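Local coordinates for probable N-glycosylase/DNA lyase (Thermotoga maritima, PDB 3N0U), which belongs to the 8-oxoguanine DNA glycosylase family and is probably an N-glycosylase and DNA lyase with an all-alpha fold, at residues R34-G42 and L147-L155. Numbering follows the deposited sequence.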
loop_
_atom_site.group_PDB
_atom_site.type_symbol
_atom_site.label_atom_id
_atom_site.label_comp_id
_atom_site.label_asym_id
_atom_site.label_seq_id
_atom_site.Cartn_x
_atom_site.Cartn_y
_atom_site.Cartn_z
ATOM N N ARG A 34 6.085 -7.486 10.449
ATOM C CA ARG A 34 5.861 -6.317 9.609
ATOM C C ARG A 34 4.582 -5.608 10.059
ATOM O O ARG A 34 4.545 -4.379 10.161
ATOM C CB ARG A 34 5.792 -6.727 8.143
ATOM C CG ARG A 34 5.681 -5.568 7.183
ATOM C CD ARG A 34 6.924 -4.702 7.208
ATOM N NE ARG A 34 8.073 -5.338 6.558
ATOM C CZ ARG A 34 9.154 -5.779 7.188
ATOM N NH1 ARG A 34 9.269 -5.672 8.509
ATOM N NH2 ARG A 34 10.132 -6.330 6.483
ATOM N N PHE A 35 3.551 -6.387 10.365
ATOM C CA PHE A 35 2.318 -5.788 10.847
ATOM C C PHE A 35 2.466 -5.073 12.174
ATOM O O PHE A 35 1.780 -4.073 12.417
ATOM C CB PHE A 35 1.151 -6.774 10.876
ATOM C CG PHE A 35 0.035 -6.304 10.038
ATOM C CD1 PHE A 35 0.023 -6.584 8.692
ATOM C CD2 PHE A 35 -0.922 -5.455 10.560
ATOM C CE1 PHE A 35 -0.967 -6.094 7.882
ATOM C CE2 PHE A 35 -1.920 -4.943 9.749
ATOM C CZ PHE A 35 -1.943 -5.279 8.406
ATOM N N GLU A 36 3.361 -5.557 13.030
ATOM C CA GLU A 36 3.598 -4.873 14.302
ATOM C C GLU A 36 4.169 -3.485 14.030
ATOM O O GLU A 36 3.886 -2.537 14.760
ATOM C CB GLU A 36 4.528 -5.699 15.196
ATOM C CG GLU A 36 3.815 -6.838 15.896
ATOM C CD GLU A 36 4.722 -8.034 16.169
ATOM O OE1 GLU A 36 5.963 -7.850 16.209
ATOM O OE2 GLU A 36 4.188 -9.162 16.344
ATOM N N GLU A 37 4.959 -3.362 12.970
ATOM C CA GLU A 37 5.520 -2.075 12.588
ATOM C C GLU A 37 4.415 -1.163 12.036
ATOM O O GLU A 37 4.358 0.032 12.337
ATOM C CB GLU A 37 6.665 -2.265 11.583
ATOM C CG GLU A 37 7.851 -3.058 12.177
ATOM C CD GLU A 37 8.859 -3.554 11.153
ATOM O OE1 GLU A 37 8.667 -3.308 9.947
ATOM O OE2 GLU A 37 9.853 -4.201 11.568
ATOM N N PHE A 38 3.498 -1.736 11.267
ATOM C CA PHE A 38 2.372 -0.957 10.764
ATOM C C PHE A 38 1.518 -0.455 11.921
ATOM O O PHE A 38 1.112 0.702 11.934
ATOM C CB PHE A 38 1.476 -1.797 9.850
ATOM C CG PHE A 38 2.157 -2.299 8.591
ATOM C CD1 PHE A 38 3.296 -1.697 8.088
ATOM C CD2 PHE A 38 1.594 -3.340 7.892
ATOM C CE1 PHE A 38 3.882 -2.156 6.925
ATOM C CE2 PHE A 38 2.170 -3.812 6.727
ATOM C CZ PHE A 38 3.312 -3.212 6.234
ATOM N N LYS A 39 1.212 -1.343 12.868
ATOM C CA LYS A 39 0.363 -0.972 14.007
ATOM C C LYS A 39 1.032 0.123 14.836
ATOM O O LYS A 39 0.355 1.033 15.332
ATOM C CB LYS A 39 -0.004 -2.193 14.868
ATOM C CG LYS A 39 -0.960 -3.148 14.163
ATOM C CD LYS A 39 -1.648 -4.107 15.127
ATOM C CE LYS A 39 -3.175 -4.030 15.006
ATOM N NZ LYS A 39 -3.675 -4.115 13.586
ATOM N N ARG A 40 2.353 0.048 14.958
ATOM C CA ARG A 40 3.124 1.025 15.724
ATOM C C ARG A 40 2.985 2.394 15.086
ATOM O O ARG A 40 2.823 3.387 15.789
ATOM C CB ARG A 40 4.610 0.626 15.833
ATOM C CG ARG A 40 5.496 1.685 16.494
ATOM C CD ARG A 40 6.957 1.286 16.462
ATOM N NE ARG A 40 7.139 -0.101 16.884
ATOM C CZ ARG A 40 7.855 -1.008 16.223
ATOM N NH1 ARG A 40 8.482 -0.683 15.101
ATOM N NH2 ARG A 40 7.951 -2.246 16.690
ATOM N N LEU A 41 3.020 2.451 13.756
ATOM C CA LEU A 41 2.893 3.722 13.047
ATOM C C LEU A 41 1.504 4.329 13.300
ATOM O O LEU A 41 1.385 5.495 13.628
ATOM C CB LEU A 41 3.142 3.509 11.549
ATOM C CG LEU A 41 2.927 4.739 10.675
ATOM C CD1 LEU A 41 3.836 5.905 11.120
ATOM C CD2 LEU A 41 3.146 4.429 9.208
ATOM N N GLY A 42 0.450 3.537 13.142
ATOM C CA GLY A 42 -0.888 4.036 13.401
ATOM C C GLY A 42 -1.125 4.452 14.850
ATOM O O GLY A 42 -1.825 5.435 15.119
ATOM N N LEU A 147 -3.273 3.129 4.217
ATOM C CA LEU A 147 -4.038 2.761 5.403
ATOM C C LEU A 147 -3.557 1.430 5.994
ATOM O O LEU A 147 -3.333 1.304 7.204
ATOM C CB LEU A 147 -5.541 2.778 5.101
ATOM C CG LEU A 147 -6.093 4.200 4.866
ATOM C CD1 LEU A 147 -7.476 4.156 4.256
ATOM C CD2 LEU A 147 -6.103 5.005 6.169
ATOM N N ARG A 148 -3.333 0.440 5.144
ATOM C CA ARG A 148 -2.818 -0.835 5.602
ATOM C C ARG A 148 -1.485 -0.658 6.334
ATOM O O ARG A 148 -1.244 -1.298 7.368
ATOM C CB ARG A 148 -2.648 -1.767 4.395
ATOM C CG ARG A 148 -2.462 -3.240 4.731
ATOM C CD ARG A 148 -1.052 -3.605 5.236
ATOM N NE ARG A 148 0.019 -3.212 4.330
ATOM C CZ ARG A 148 0.477 -3.958 3.331
ATOM N NH1 ARG A 148 -0.062 -5.128 3.064
ATOM N NH2 ARG A 148 1.455 -3.501 2.560
ATOM N N ASN A 149 -0.617 0.204 5.784
ATOM C CA ASN A 149 0.700 0.428 6.356
ATOM C C ASN A 149 0.661 1.195 7.697
ATOM O O ASN A 149 1.687 1.355 8.352
ATOM C CB ASN A 149 1.645 1.107 5.363
ATOM C CG ASN A 149 2.199 0.141 4.329
ATOM O OD1 ASN A 149 1.682 -0.941 4.136
ATOM N ND2 ASN A 149 3.245 0.540 3.666
ATOM N N THR A 150 -0.517 1.657 8.098
ATOM C CA THR A 150 -0.697 2.249 9.419
ATOM C C THR A 150 -1.453 1.297 10.357
ATOM O O THR A 150 -1.834 1.678 11.455
ATOM C CB THR A 150 -1.467 3.592 9.360
ATOM O OG1 THR A 150 -2.865 3.359 9.100
ATOM C CG2 THR A 150 -0.887 4.480 8.307
ATOM N N GLY A 151 -1.668 0.066 9.905
ATOM C CA GLY A 151 -2.259 -0.979 10.722
ATOM C C GLY A 151 -3.667 -1.406 10.342
ATOM O O GLY A 151 -4.218 -2.322 10.964
ATOM N N VAL A 152 -4.265 -0.764 9.338
ATOM C CA VAL A 152 -5.626 -1.141 8.930
ATOM C C VAL A 152 -5.641 -2.521 8.262
ATOM O O VAL A 152 -4.809 -2.816 7.393
ATOM C CB VAL A 152 -6.252 -0.086 7.983
ATOM C CG1 VAL A 152 -7.564 -0.584 7.387
ATOM C CG2 VAL A 152 -6.473 1.243 8.734
ATOM N N GLU A 153 -6.567 -3.380 8.669
ATOM C CA GLU A 153 -6.601 -4.731 8.123
ATOM C C GLU A 153 -7.736 -5.006 7.146
ATOM O O GLU A 153 -7.729 -6.040 6.464
ATOM C CB GLU A 153 -6.627 -5.742 9.273
ATOM C CG GLU A 153 -5.286 -5.766 10.042
ATOM C CD GLU A 153 -5.185 -6.838 11.120
ATOM O OE1 GLU A 153 -5.362 -8.044 10.798
ATOM O OE2 GLU A 153 -4.889 -6.471 12.285
ATOM N N ASP A 154 -8.673 -4.067 7.045
ATOM C CA ASP A 154 -9.932 -4.264 6.337
ATOM C C ASP A 154 -9.846 -4.169 4.812
ATOM O O ASP A 154 -10.798 -4.559 4.123
ATOM C CB ASP A 154 -10.939 -3.200 6.811
ATOM C CG ASP A 154 -10.991 -3.065 8.334
ATOM O OD1 ASP A 154 -9.984 -2.631 8.957
ATOM O OD2 ASP A 154 -12.057 -3.361 8.904
ATOM N N LEU A 155 -8.729 -3.652 4.291
ATOM C CA LEU A 155 -8.655 -3.225 2.880
ATOM C C LEU A 155 -7.657 -4.038 2.070
ATOM O O LEU A 155 -6.614 -4.411 2.576
ATOM C CB LEU A 155 -8.257 -1.746 2.793
ATOM C CG LEU A 155 -9.114 -0.766 3.612
ATOM C CD1 LEU A 155 -8.618 0.671 3.352
ATOM C CD2 LEU A 155 -10.617 -0.924 3.286
HETATM O O HOH W 1 -2.639 0.957 14.230
#
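The Phe38 ring lies against the amide of Asn149, the two planes 17° apart, with OD1 over one face 3.5 Å from CZ; the Arg34 carbonyl oxygen sits over the opposite face, and CE1 of Phe35 meets the edge. Asn149 CA also points a C-H into this ring, 3.9 Å from the centroid. Arg148 places a face of its guanidinium against Phe38 CE2, the planes 14° apart, with NE 3.3 Å from that carbon. NE and NH2 of Arg148 both bond Asn149 OD1, the NE bond at 2.8 Å, and lie in one plane with it, which holds amide and guanidinium together as one flat unit against the phenyl. Asp206 takes NH1 in a salt bridge, and Asn149 ND2 reaches Glu53 and the C-terminal Lys219. The Phe35 ring has Phe38 CD2 over one face and the carbonyl oxygens of Gly151 and Val152 at its edge, while Arg148 CD and Glu153 CG approach it obliquely. Helix 140-148 ends here in a Schellman motif, with Gly151, at positive phi, as the C-prime residue: Val152 N bonds Leu147 O and Gly151 N bonds Arg148 O. Leu147 O also takes Thr150 N and OG1. This helix end packs on helix 13-44 so closely that Gly42 CA lies 3.2 Å from Thr150 O. A water joins that oxygen to Lys39 O. Bends at chi3 and chi4 bring Lys39 NZ back to Glu153 OE2, a 3.0 Å salt bridge on the anti lone pair, with a weak bond to Gly151 O; the other carboxylate oxygen, OE1, bonds Ser201.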